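Local coordinates for protein aminopeptidase N (PDB 5DLL) that probably cuts single amino acids from the N-terminus of peptides as a zinc-dependent M1-family aminopeptidase, helping to break down intracellular peptides, at residues Ile209-Ile214 / Ala241-Met246; Ser217-Ser222 / Gly254-Leu259; Leu223-Phe228 / His236-Ala241; Ile232-Tyr237 / Tyr287-Asn292. All coordinates share one frame; numbering follows the deposited sequence.

Interaction 1. Residues Ile209-Ile214 / Ala241-Met246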
loop_
_atom_site.group_PDB
_atom_site.type_symbol
_atom_site.label_atom_id
_atom_site.label_comp_id
_atom_site.label_asym_id
_atom_site.label_seq_id
_atom_site.Cartn_x
_atom_site.Cartn_y
_atom_site.Cartn_z
ATOM N N ILE A 209 5.350 24.780 8.159
ATOM C CA ILE A 209 6.800 24.623 8.106
ATOM C C ILE A 209 7.215 24.931 6.669
ATOM O O ILE A 209 6.836 24.217 5.743
ATOM C CB ILE A 209 7.240 23.179 8.439
ATOM C CG1 ILE A 209 6.871 22.817 9.880
ATOM C CG2 ILE A 209 8.739 23.003 8.212
ATOM C CD1 ILE A 209 6.912 21.328 10.158
ATOM N N LYS A 210 7.982 26.001 6.489
ATOM C CA LYS A 210 8.491 26.362 5.171
ATOM C C LYS A 210 9.992 26.097 5.087
ATOM O O LYS A 210 10.733 26.328 6.043
ATOM C CB LYS A 210 8.168 27.825 4.856
ATOM C CG LYS A 210 6.676 28.109 4.813
ATOM C CD LYS A 210 6.354 29.273 3.889
ATOM C CE LYS A 210 4.853 29.497 3.764
ATOM N NZ LYS A 210 4.265 30.086 4.998
ATOM N N ASP A 211 10.427 25.595 3.936
ATOM C CA ASP A 211 11.820 25.212 3.719
ATOM C C ASP A 211 12.091 25.266 2.215
ATOM O O ASP A 211 11.222 25.701 1.452
ATOM C CB ASP A 211 12.067 23.803 4.272
ATOM C CG ASP A 211 13.531 23.536 4.602
ATOM O OD1 ASP A 211 14.425 24.212 4.047
ATOM O OD2 ASP A 211 13.787 22.627 5.415
ATOM N N THR A 212 13.283 24.839 1.794
ATOM C CA THR A 212 13.700 24.953 0.396
ATOM C C THR A 212 14.431 23.702 -0.104
ATOM O O THR A 212 14.981 22.929 0.682
ATOM C CB THR A 212 14.619 26.179 0.197
ATOM O OG1 THR A 212 14.215 27.238 1.074
ATOM C CG2 THR A 212 14.565 26.675 -1.239
ATOM N N TYR A 213 14.411 23.514 -1.421
ATOM C CA TYR A 213 15.151 22.448 -2.084
ATOM C C TYR A 213 15.676 22.950 -3.430
ATOM O O TYR A 213 14.904 23.441 -4.251
ATOM C CB TYR A 213 14.257 21.220 -2.302
ATOM C CG TYR A 213 14.965 20.101 -3.029
ATOM C CD1 TYR A 213 15.737 19.178 -2.334
ATOM C CD2 TYR A 213 14.889 19.987 -4.413
ATOM C CE1 TYR A 213 16.405 18.165 -2.995
ATOM C CE2 TYR A 213 15.561 18.979 -5.087
ATOM C CZ TYR A 213 16.315 18.072 -4.372
ATOM O OH TYR A 213 16.981 17.067 -5.030
ATOM N N ILE A 214 16.982 22.826 -3.653
ATOM C CA ILE A 214 17.590 23.239 -4.917
ATOM C C ILE A 214 17.574 22.070 -5.891
ATOM O O ILE A 214 18.072 20.986 -5.584
ATOM C CB ILE A 214 19.047 23.715 -4.738
ATOM C CG1 ILE A 214 19.124 24.890 -3.751
ATOM C CG2 ILE A 214 19.656 24.090 -6.087
ATOM C CD1 ILE A 214 18.646 26.214 -4.308
ATOM N N ALA A 241 11.331 13.680 4.339
ATOM C CA ALA A 241 10.856 12.703 3.352
ATOM C C ALA A 241 10.603 13.332 1.980
ATOM O O ALA A 241 10.770 12.668 0.955
ATOM C CB ALA A 241 9.599 12.007 3.849
ATOM N N VAL A 242 10.212 14.605 1.964
ATOM C CA VAL A 242 10.028 15.343 0.710
ATOM C C VAL A 242 11.371 15.579 0.012
ATOM O O VAL A 242 11.480 15.447 -1.212
ATOM C CB VAL A 242 9.317 16.693 0.950
ATOM C CG1 VAL A 242 9.278 17.532 -0.323
ATOM C CG2 VAL A 242 7.905 16.463 1.471
ATOM N N LYS A 243 12.389 15.928 0.791
ATOM C CA LYS A 243 13.732 16.149 0.249
ATOM C C LYS A 243 14.361 14.851 -0.259
ATOM O O LYS A 243 14.977 14.828 -1.324
ATOM C CB LYS A 243 14.633 16.779 1.309
ATOM C CG LYS A 243 14.199 18.173 1.740
ATOM C CD LYS A 243 15.084 18.693 2.859
ATOM C CE LYS A 243 14.762 20.140 3.192
ATOM N NZ LYS A 243 15.268 20.508 4.542
ATOM N N ASP A 244 14.199 13.778 0.510
ATOM C CA ASP A 244 14.661 12.445 0.109
ATOM C C ASP A 244 13.967 11.991 -1.178
ATOM O O ASP A 244 14.597 11.396 -2.051
ATOM C CB ASP A 244 14.380 11.408 1.209
ATOM C CG ASP A 244 15.003 11.772 2.562
ATOM O OD1 ASP A 244 16.078 12.421 2.604
ATOM O OD2 ASP A 244 14.402 11.391 3.594
ATOM N N SER A 245 12.667 12.269 -1.273
ATOM C CA SER A 245 11.863 11.908 -2.441
ATOM C C SER A 245 12.316 12.645 -3.689
ATOM O O SER A 245 12.503 12.040 -4.741
ATOM C CB SER A 245 10.389 12.234 -2.196
ATOM O OG SER A 245 9.904 11.581 -1.040
ATOM N N MET A 246 12.467 13.960 -3.559
ATOM C CA MET A 246 12.837 14.821 -4.676
ATOM C C MET A 246 14.204 14.453 -5.241
ATOM O O MET A 246 14.372 14.345 -6.459
ATOM C CB MET A 246 12.830 16.289 -4.238
ATOM C CG MET A 246 11.476 16.971 -4.337
ATOM S SD MET A 246 11.467 18.624 -3.616
ATOM C CE MET A 246 10.204 19.416 -4.607
#
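Tyr-213 and Met-246 lie side by side with their side chains running in opposite directions. Met-246 CB sits over one face of the phenol ring, 4.0 Å from the Tyr-213 ring centroid and 15° off the ring normal. Farther along the same side chain, Met-246 SD comes obliquely onto the ring and is 3.8 Å from Tyr-213 CD2, a Met-aromatic contact. With CG of Tyr-213 anti to the backbone N (chi1 178°), the ring reaches Met-246, and its OH is hydrogen-bonded to Glu-250. The contact joins strand 207-214, an edge strand of the five-stranded mixed sheet, to helix 236-253, which packs on it in the M1 peptidase fold. The axes of segments 209-214 and 241-246 come within 9.7 Å, with N-to-C directions close to parallel. Toward the other end of the contact, Lys-243 reaches out from the helix with an extended chain and crosses the Asp-211 side chain at about a right angle. Lys-243 NZ forms a salt bridge with Asp-211 OD2 at 2.7 Å. The amine approaches from above the carboxylate, 51° out of its plane. The other oxygen, Asp-211 OD1, accepts a hydrogen bond from the backbone N of Thr-212, so both oxygens of this carboxylate have a partner.

Interaction 2. Residues Ser217-Ser222 / Gly254-Leu259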
loop_
_atom_site.group_PDB
_atom_site.type_symbol
_atom_site.label_atom_id
_atom_site.label_comp_id
_atom_site.label_asym_id
_atom_site.label_seq_id
_atom_site.Cartn_x
_atom_site.Cartn_y
_atom_site.Cartn_z
ATOM N N SER A 217 18.732 21.441 -11.971
ATOM C CA SER A 217 18.978 22.585 -12.855
ATOM C C SER A 217 19.066 23.898 -12.064
ATOM O O SER A 217 18.949 24.985 -12.637
ATOM C CB SER A 217 17.884 22.684 -13.914
ATOM O OG SER A 217 16.678 23.152 -13.342
ATOM N N GLN A 218 19.253 23.781 -10.749
ATOM C CA GLN A 218 19.606 24.898 -9.867
ATOM C C GLN A 218 18.446 25.828 -9.502
ATOM O O GLN A 218 18.678 26.920 -8.980
ATOM C CB GLN A 218 20.772 25.708 -10.465
ATOM C CG GLN A 218 21.838 26.093 -9.454
ATOM C CD GLN A 218 22.509 24.880 -8.837
ATOM O OE1 GLN A 218 22.495 23.788 -9.411
ATOM N NE2 GLN A 218 23.094 25.062 -7.657
ATOM N N ARG A 219 17.207 25.397 -9.741
ATOM C CA ARG A 219 16.046 26.229 -9.431
ATOM C C ARG A 219 15.643 26.064 -7.971
ATOM O O ARG A 219 15.736 24.972 -7.415
ATOM C CB ARG A 219 14.857 25.890 -10.331
ATOM C CG ARG A 219 13.972 27.095 -10.624
ATOM C CD ARG A 219 12.553 26.712 -11.019
ATOM N NE ARG A 219 12.492 25.424 -11.713
ATOM C CZ ARG A 219 11.923 24.314 -11.238
ATOM N NH1 ARG A 219 11.326 24.293 -10.049
ATOM N NH2 ARG A 219 11.945 23.208 -11.971
ATOM N N LYS A 220 15.184 27.158 -7.369
ATOM C CA LYS A 220 14.788 27.185 -5.965
ATOM C C LYS A 220 13.299 26.868 -5.813
ATOM O O LYS A 220 12.442 27.617 -6.288
ATOM C CB LYS A 220 15.091 28.559 -5.378
ATOM C CG LYS A 220 14.940 28.652 -3.870
ATOM C CD LYS A 220 15.158 30.075 -3.373
ATOM C CE LYS A 220 14.110 31.032 -3.925
ATOM N NZ LYS A 220 14.091 32.329 -3.201
ATOM N N VAL A 221 13.006 25.754 -5.143
ATOM C CA VAL A 221 11.637 25.274 -4.953
ATOM C C VAL A 221 11.206 25.481 -3.500
ATOM O O VAL A 221 11.824 24.945 -2.582
ATOM C CB VAL A 221 11.521 23.774 -5.309
ATOM C CG1 VAL A 221 10.129 23.244 -4.990
ATOM C CG2 VAL A 221 11.846 23.547 -6.781
ATOM N N SER A 222 10.138 26.248 -3.293
ATOM C CA SER A 222 9.606 26.459 -1.951
ATOM C C SER A 222 8.809 25.231 -1.499
ATOM O O SER A 222 7.896 24.780 -2.194
ATOM C CB SER A 222 8.733 27.716 -1.907
ATOM O OG SER A 222 8.405 28.054 -0.571
ATOM N N GLY A 254 15.893 10.747 -13.197
ATOM C CA GLY A 254 16.130 11.935 -14.009
ATOM C C GLY A 254 14.905 12.832 -14.065
ATOM O O GLY A 254 14.680 13.525 -15.061
ATOM N N LEU A 255 14.117 12.822 -12.990
ATOM C CA LEU A 255 12.872 13.583 -12.923
ATOM C C LEU A 255 12.985 14.730 -11.929
ATOM O O LEU A 255 13.070 14.523 -10.712
ATOM C CB LEU A 255 11.702 12.669 -12.550
ATOM C CG LEU A 255 11.422 11.572 -13.583
ATOM C CD1 LEU A 255 10.387 10.583 -13.065
ATOM C CD2 LEU A 255 10.993 12.169 -14.917
ATOM N N GLU A 256 12.982 15.940 -12.480
ATOM C CA GLU A 256 13.040 17.174 -11.716
ATOM C C GLU A 256 11.623 17.727 -11.488
ATOM O O GLU A 256 10.763 17.661 -12.378
ATOM C CB GLU A 256 13.890 18.185 -12.490
ATOM C CG GLU A 256 14.423 19.345 -11.668
ATOM C CD GLU A 256 15.225 20.329 -12.500
ATOM O OE1 GLU A 256 15.850 19.907 -13.500
ATOM O OE2 GLU A 256 15.234 21.528 -12.149
ATOM N N TYR A 257 11.386 18.279 -10.300
ATOM C CA TYR A 257 10.117 18.945 -10.004
ATOM C C TYR A 257 9.889 20.078 -11.002
ATOM O O TYR A 257 10.842 20.694 -11.477
ATOM C CB TYR A 257 10.105 19.478 -8.569
ATOM C CG TYR A 257 8.754 20.004 -8.104
ATOM C CD1 TYR A 257 7.630 19.178 -8.073
ATOM C CD2 TYR A 257 8.608 21.321 -7.675
ATOM C CE1 TYR A 257 6.397 19.654 -7.645
ATOM C CE2 TYR A 257 7.380 21.806 -7.241
ATOM C CZ TYR A 257 6.281 20.969 -7.228
ATOM O OH TYR A 257 5.071 21.447 -6.794
ATOM N N ASP A 258 8.625 20.355 -11.302
ATOM C CA ASP A 258 8.263 21.231 -12.424
ATOM C C ASP A 258 7.693 22.617 -12.044
ATOM O O ASP A 258 7.493 23.461 -12.923
ATOM C CB ASP A 258 7.310 20.482 -13.378
ATOM C CG ASP A 258 6.171 19.760 -12.652
ATOM O OD1 ASP A 258 6.225 19.606 -11.410
ATOM O OD2 ASP A 258 5.216 19.337 -13.338
ATOM N N LEU A 259 7.456 22.854 -10.753
ATOM C CA LEU A 259 6.920 24.133 -10.269
ATOM C C LEU A 259 7.871 24.798 -9.284
ATOM O O LEU A 259 8.814 24.174 -8.809
ATOM C CB LEU A 259 5.574 23.915 -9.580
ATOM C CG LEU A 259 4.494 23.175 -10.375
ATOM C CD1 LEU A 259 3.391 22.695 -9.442
ATOM C CD2 LEU A 259 3.928 24.054 -11.481
#
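The beta-hairpin of strands 207-214 and 220-227 meets the loop after helix 236-253 through Arg-219, Ser-217 and Val-221 on one side and residues 256-259 on the other. The loop leads into strand 261-267 and is part of the beta-alpha-beta crossover. Arg-219 makes the contact to the loop backbone. Its NH2 donates to the carbonyl O of Tyr-257 at 2.8 Å, with an N-H...O angle of 164°. This oxygen lies in the guanidinium plane. Arg-219 NH1 is also 2.8 Å from Leu-259 O, but the angle is too poor for a hydrogen bond. Glu-256 reaches the hairpin with an extended chain. Ser-217 OG is modelled 2.5 Å from Glu-256 OE2, a hydrogen bond whose very short length is doubtful. Thr-215 OG1, just outside the contact, is hydrogen-bonded to the same oxygen. Farther along the strand, Val-221 CG1 touches Tyr-257 CD2 at 3.6 Å. The tyrosine OH is hydrogen-bonded to Thr-261. Glu-256 OE2 and Arg-219 NH2 are 3.7 Å apart, a long salt bridge. The carboxylate and guanidinium planes are 10° apart but offset, with the oxygen well out of the guanidinium plane. No N-H points at it, so the attraction is probably one of charge alone, and direction comes from the bond to the Tyr-257 carbonyl.

Interaction 3. Residues Leu223-Phe228 / His236-Ala241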
loop_
_atom_site.group_PDB
_atom_site.type_symbol
_atom_site.label_atom_id
_atom_site.label_comp_id
_atom_site.label_asym_id
_atom_site.label_seq_id
_atom_site.Cartn_x
_atom_site.Cartn_y
_atom_site.Cartn_z
ATOM N N LEU A 223 9.184 24.680 -0.346
ATOM C CA LEU A 223 8.472 23.555 0.259
ATOM C C LEU A 223 7.643 24.080 1.431
ATOM O O LEU A 223 8.122 24.909 2.210
ATOM C CB LEU A 223 9.455 22.479 0.729
ATOM C CG LEU A 223 10.472 21.970 -0.302
ATOM C CD1 LEU A 223 11.279 20.814 0.274
ATOM C CD2 LEU A 223 9.802 21.539 -1.599
ATOM N N GLU A 224 6.400 23.612 1.543
ATOM C CA GLU A 224 5.466 24.154 2.525
ATOM C C GLU A 224 4.515 23.087 3.055
ATOM O O GLU A 224 3.582 22.684 2.366
ATOM C CB GLU A 224 4.661 25.304 1.909
ATOM C CG GLU A 224 5.503 26.390 1.250
ATOM C CD GLU A 224 4.691 27.583 0.780
ATOM O OE1 GLU A 224 3.459 27.448 0.591
ATOM O OE2 GLU A 224 5.295 28.661 0.593
ATOM N N ILE A 225 4.757 22.630 4.280
ATOM C CA ILE A 225 3.814 21.755 4.974
ATOM C C ILE A 225 2.897 22.617 5.841
ATOM O O ILE A 225 3.376 23.443 6.617
ATOM C CB ILE A 225 4.533 20.705 5.848
ATOM C CG1 ILE A 225 5.335 19.747 4.963
ATOM C CG2 ILE A 225 3.528 19.924 6.688
ATOM C CD1 ILE A 225 6.146 18.722 5.727
ATOM N N TYR A 226 1.587 22.416 5.692
ATOM C CA TYR A 226 0.574 23.156 6.441
ATOM C C TYR A 226 -0.243 22.216 7.326
ATOM O O TYR A 226 -0.710 21.168 6.873
ATOM C CB TYR A 226 -0.374 23.877 5.483
ATOM C CG TYR A 226 0.234 25.067 4.776
ATOM C CD1 TYR A 226 0.250 26.322 5.379
ATOM C CD2 TYR A 226 0.777 24.944 3.502
ATOM C CE1 TYR A 226 0.800 27.419 4.736
ATOM C CE2 TYR A 226 1.332 26.035 2.850
ATOM C CZ TYR A 226 1.342 27.272 3.471
ATOM O OH TYR A 226 1.891 28.362 2.829
ATOM N N ALA A 227 -0.417 22.602 8.586
ATOM C CA ALA A 227 -1.245 21.849 9.529
ATOM C C ALA A 227 -1.633 22.737 10.708
ATOM O O ALA A 227 -1.124 23.846 10.851
ATOM C CB ALA A 227 -0.505 20.613 10.019
ATOM N N PHE A 228 -2.537 22.249 11.549
ATOM C CA PHE A 228 -2.974 23.006 12.720
ATOM C C PHE A 228 -1.813 23.209 13.692
ATOM O O PHE A 228 -0.852 22.441 13.690
ATOM C CB PHE A 228 -4.126 22.291 13.436
ATOM C CG PHE A 228 -5.435 22.339 12.693
ATOM C CD1 PHE A 228 -6.130 23.535 12.560
ATOM C CD2 PHE A 228 -5.985 21.183 12.148
ATOM C CE1 PHE A 228 -7.339 23.580 11.887
ATOM C CE2 PHE A 228 -7.194 21.224 11.474
ATOM C CZ PHE A 228 -7.872 22.423 11.342
ATOM N N HIS A 236 7.974 17.446 11.069
ATOM C CA HIS A 236 9.334 17.788 10.640
ATOM C C HIS A 236 10.030 16.665 9.872
ATOM O O HIS A 236 10.799 16.939 8.948
ATOM C CB HIS A 236 10.178 18.257 11.829
ATOM C CG HIS A 236 9.813 19.630 12.301
ATOM N ND1 HIS A 236 10.475 20.762 11.879
ATOM C CD2 HIS A 236 8.832 20.055 13.131
ATOM C CE1 HIS A 236 9.930 21.825 12.444
ATOM N NE2 HIS A 236 8.930 21.424 13.208
ATOM N N TYR A 237 9.756 15.414 10.237
ATOM C CA TYR A 237 10.301 14.279 9.490
ATOM C C TYR A 237 9.730 14.203 8.067
ATOM O O TYR A 237 10.442 13.842 7.130
ATOM C CB TYR A 237 10.062 12.950 10.211
ATOM C CG TYR A 237 10.736 11.803 9.494
ATOM C CD1 TYR A 237 12.114 11.634 9.562
ATOM C CD2 TYR A 237 10.006 10.917 8.703
ATOM C CE1 TYR A 237 12.746 10.604 8.887
ATOM C CE2 TYR A 237 10.631 9.880 8.027
ATOM C CZ TYR A 237 12.001 9.730 8.123
ATOM O OH TYR A 237 12.640 8.708 7.459
ATOM N N ALA A 238 8.451 14.537 7.912
ATOM C CA ALA A 238 7.810 14.558 6.595
ATOM C C ALA A 238 8.538 15.483 5.622
ATOM O O ALA A 238 8.738 15.135 4.460
ATOM C CB ALA A 238 6.358 14.980 6.726
ATOM N N MET A 239 8.927 16.664 6.097
ATOM C CA MET A 239 9.692 17.604 5.283
ATOM C C MET A 239 10.955 16.937 4.761
ATOM O O MET A 239 11.319 17.110 3.599
ATOM C CB MET A 239 10.063 18.851 6.094
ATOM C CG MET A 239 10.855 19.896 5.313
ATOM S SD MET A 239 10.013 20.499 3.832
ATOM C CE MET A 239 9.014 21.805 4.541
ATOM N N GLN A 240 11.614 16.171 5.626
ATOM C CA GLN A 240 12.796 15.415 5.229
ATOM C C GLN A 240 12.461 14.365 4.171
ATOM O O GLN A 240 13.216 14.190 3.217
ATOM C CB GLN A 240 13.458 14.751 6.442
ATOM C CG GLN A 240 14.891 14.310 6.192
ATOM C CD GLN A 240 15.762 15.441 5.675
ATOM O OE1 GLN A 240 15.845 16.510 6.286
ATOM N NE2 GLN A 240 16.403 15.216 4.531
ATOM N N ALA A 241 11.331 13.680 4.339
ATOM C CA ALA A 241 10.856 12.703 3.352
ATOM C C ALA A 241 10.603 13.332 1.980
ATOM O O ALA A 241 10.770 12.668 0.955
ATOM C CB ALA A 241 9.599 12.007 3.849
#
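Ile-225 and Leu-223 of the strand meet Met-239 and Ala-238 of the helix in a wholly apolar contact. No hydrogen bond crosses it. The tight part is at the end of Ile-225. Its CD1 presses on the first turn of helix 236-253, 3.5 Å from Met-239 N. The same methyl is 3.9 Å from Ala-238 CB, and Met-239 CB is equally near. Ala-238 faces the strand here with its methyl alone. Met-239 starts off along the helix surface and then turns to the sheet. Its CG is anti to the backbone N (chi1 -179°), and bends at chi2 and chi3 bring the thioether over to Leu-223. Met-239 SD is 3.7 Å from Leu-223 CB and 3.8 Å from Leu-223 CD1. Leu-223 and Met-239 meet at an oblique angle. The looser side lies away from this interface. On the helix, His-236 and Gln-240 point away from the strand, and His-236 is exposed. On the far face of the strand, Glu-224 is partly exposed, and its OE1 accepts a hydrogen bond from Tyr-226 OH at 2.9 Å. The contact belongs to the beta-alpha-beta unit of strand 220-227, helix 236-253 and strand 261-267. Ile-225 also touches Ile-264 of the parallel strand 261-267, and Tyr-226 packs on Ile-166 and Leu-168 of strand 166-169.

Interaction 4. Residues Ile232-Tyr237 / Tyr287-Asn292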
loop_
_atom_site.group_PDB
_atom_site.type_symbol
_atom_site.label_atom_id
_atom_site.label_comp_id
_atom_site.label_asym_id
_atom_site.label_seq_id
_atom_site.Cartn_x
_atom_site.Cartn_y
_atom_site.Cartn_z
ATOM N N ILE A 232 1.565 20.551 13.942
ATOM C CA ILE A 232 2.702 20.954 13.098
ATOM C C ILE A 232 4.077 20.504 13.631
ATOM O O ILE A 232 4.977 20.184 12.845
ATOM C CB ILE A 232 2.677 22.487 12.817
ATOM C CG1 ILE A 232 3.557 22.849 11.610
ATOM C CG2 ILE A 232 3.104 23.290 14.045
ATOM C CD1 ILE A 232 3.136 22.218 10.299
ATOM N N ASP A 233 4.229 20.456 14.956
ATOM C CA ASP A 233 5.502 20.067 15.582
ATOM C C ASP A 233 5.933 18.631 15.251
ATOM O O ASP A 233 7.112 18.307 15.344
ATOM C CB ASP A 233 5.435 20.244 17.107
ATOM C CG ASP A 233 5.415 21.707 17.532
ATOM O OD1 ASP A 233 5.407 22.597 16.653
ATOM O OD2 ASP A 233 5.408 21.966 18.757
ATOM N N LYS A 234 4.985 17.782 14.862
ATOM C CA LYS A 234 5.282 16.397 14.514
ATOM C C LYS A 234 5.345 16.186 12.994
ATOM O O LYS A 234 5.285 15.050 12.523
ATOM C CB LYS A 234 4.237 15.463 15.140
ATOM C CG LYS A 234 4.100 15.580 16.654
ATOM C CD LYS A 234 2.986 16.535 17.069
ATOM C CE LYS A 234 2.935 16.744 18.578
ATOM N NZ LYS A 234 4.008 17.647 19.092
ATOM N N CYS A 235 5.480 17.274 12.232
ATOM C CA CYS A 235 5.551 17.201 10.766
ATOM C C CYS A 235 6.957 17.465 10.209
ATOM O O CYS A 235 7.117 17.666 9.004
ATOM C CB CYS A 235 4.557 18.190 10.140
ATOM S SG CYS A 235 2.821 17.727 10.333
ATOM N N HIS A 236 7.974 17.446 11.069
ATOM C CA HIS A 236 9.334 17.788 10.640
ATOM C C HIS A 236 10.030 16.665 9.872
ATOM O O HIS A 236 10.799 16.939 8.948
ATOM C CB HIS A 236 10.178 18.257 11.829
ATOM C CG HIS A 236 9.813 19.630 12.301
ATOM N ND1 HIS A 236 10.475 20.762 11.879
ATOM C CD2 HIS A 236 8.832 20.055 13.131
ATOM C CE1 HIS A 236 9.930 21.825 12.444
ATOM N NE2 HIS A 236 8.930 21.424 13.208
ATOM N N TYR A 237 9.756 15.414 10.237
ATOM C CA TYR A 237 10.301 14.279 9.490
ATOM C C TYR A 237 9.730 14.203 8.067
ATOM O O TYR A 237 10.442 13.842 7.130
ATOM C CB TYR A 237 10.062 12.950 10.211
ATOM C CG TYR A 237 10.736 11.803 9.494
ATOM C CD1 TYR A 237 12.114 11.634 9.562
ATOM C CD2 TYR A 237 10.006 10.917 8.703
ATOM C CE1 TYR A 237 12.746 10.604 8.887
ATOM C CE2 TYR A 237 10.631 9.880 8.027
ATOM C CZ TYR A 237 12.001 9.730 8.123
ATOM O OH TYR A 237 12.640 8.708 7.459
ATOM N N TYR A 287 -0.875 9.761 9.051
ATOM C CA TYR A 287 0.049 9.116 8.112
ATOM C C TYR A 287 1.362 9.872 7.887
ATOM O O TYR A 287 2.282 9.303 7.298
ATOM C CB TYR A 287 -0.632 8.851 6.756
ATOM C CG TYR A 287 -1.729 7.797 6.789
ATOM C CD1 TYR A 287 -1.522 6.553 7.395
ATOM C CD2 TYR A 287 -2.968 8.032 6.193
ATOM C CE1 TYR A 287 -2.521 5.593 7.421
ATOM C CE2 TYR A 287 -3.971 7.076 6.214
ATOM C CZ TYR A 287 -3.742 5.859 6.826
ATOM O OH TYR A 287 -4.739 4.910 6.849
ATOM N N ILE A 288 1.462 11.127 8.340
ATOM C CA ILE A 288 2.711 11.907 8.179
ATOM C C ILE A 288 3.347 12.441 9.477
ATOM O O ILE A 288 4.376 13.124 9.431
ATOM C CB ILE A 288 2.527 13.087 7.194
ATOM C CG1 ILE A 288 1.539 14.118 7.738
ATOM C CG2 ILE A 288 2.065 12.582 5.833
ATOM C CD1 ILE A 288 1.448 15.360 6.879
ATOM N N MET A 289 2.754 12.129 10.626
ATOM C CA MET A 289 3.256 12.644 11.899
ATOM C C MET A 289 4.228 11.665 12.543
ATOM O O MET A 289 4.012 10.452 12.515
ATOM C CB MET A 289 2.102 12.941 12.860
ATOM C CG MET A 289 1.374 14.247 12.575
ATOM S SD MET A 289 0.319 14.777 13.943
ATOM C CE MET A 289 -0.604 13.276 14.285
ATOM N N ALA A 290 5.299 12.199 13.121
ATOM C CA ALA A 290 6.256 11.381 13.856
ATOM C C ALA A 290 7.097 12.237 14.793
ATOM O O ALA A 290 7.697 13.221 14.367
ATOM C CB ALA A 290 7.150 10.614 12.894
ATOM N N SER A 291 7.111 11.862 16.070
ATOM C CA SER A 291 8.022 12.439 17.056
ATOM C C SER A 291 9.089 11.403 17.358
ATOM O O SER A 291 8.852 10.207 17.190
ATOM C CB SER A 291 7.271 12.800 18.339
ATOM O OG SER A 291 6.039 13.440 18.043
ATOM N N ASN A 292 10.264 11.858 17.794
ATOM C CA ASN A 292 11.369 10.949 18.140
ATOM C C ASN A 292 11.018 10.036 19.313
ATOM O O ASN A 292 11.426 8.864 19.355
ATOM C CB ASN A 292 12.649 11.732 18.462
ATOM C CG ASN A 292 13.462 12.058 17.223
ATOM O OD1 ASN A 292 14.639 11.705 17.129
ATOM N ND2 ASN A 292 12.834 12.724 16.261
#
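Lys-234 and Met-289 bring the start of helix 236-253 against the loop that leads from strand 280-284 to helix 297-312. Cys-235 occupies the N-cap position of helix 236-253, and a short turn precedes it, closed by Cys-235 N bonding to Ile-232 O. Helix 297-312 bears the zinc ligand His-309. The Ile-288 side chain is about 10 Å from that of His-309 and about 13 Å from the bound zinc ion, so this contact lies near the metal site but does not form part of it.

The polar link is made by backbone atoms. Ala-290 N donates to Lys-234 O at 2.9 Å with an angle of 162°, and the donor lies in the carbonyl plane. The same oxygen has a CA-H...O contact from Met-289 CA at 3.2 Å. The one carbonyl thus meets two successive residues of the loop, the N-H far more firmly than the CA-H.

The apolar contacts lie around this link. Met-289 CB is 4.0 Å from Lys-234 CB. Cys-235 SG faces two loop side chains, 4.4 Å from both Ile-288 CD1 and Met-289 CG. The buried cysteine also packs on Ile-209 and Ile-225. Ala-290 and Tyr-237 both reach Phe-300 of helix 297-312, and the rings of Tyr-237 and Phe-300 meet edge-to-face.

The last group is the lysine chain beside a hydroxyl. The Lys-234 side chain leaves the backbone facing the loop, but a bend at chi2 (95°) turns its amine off. Its methylene carbon CG lies 3.2 Å from Ser-291 OG.

Interactions 1, 3 and 4 all use helix 236-253: interaction 4 at its start, interaction 3 on its first turn and interaction 1 farther along. Interactions 2 and 3 use strand 220-227, and interaction 1 its antiparallel neighbour 207-214. Interaction 3 is the buried one and is purely apolar. Interaction 1 lies at the surface on the edge strand and adds a salt bridge to its sulfur-aromatic packing. Interactions 2 and 4 are partly buried, involve loops and include backbone carbonyl acceptors, met by an arginine in interaction 2 and by a backbone N-H in interaction 4. Interactions 2 and 4 do not touch.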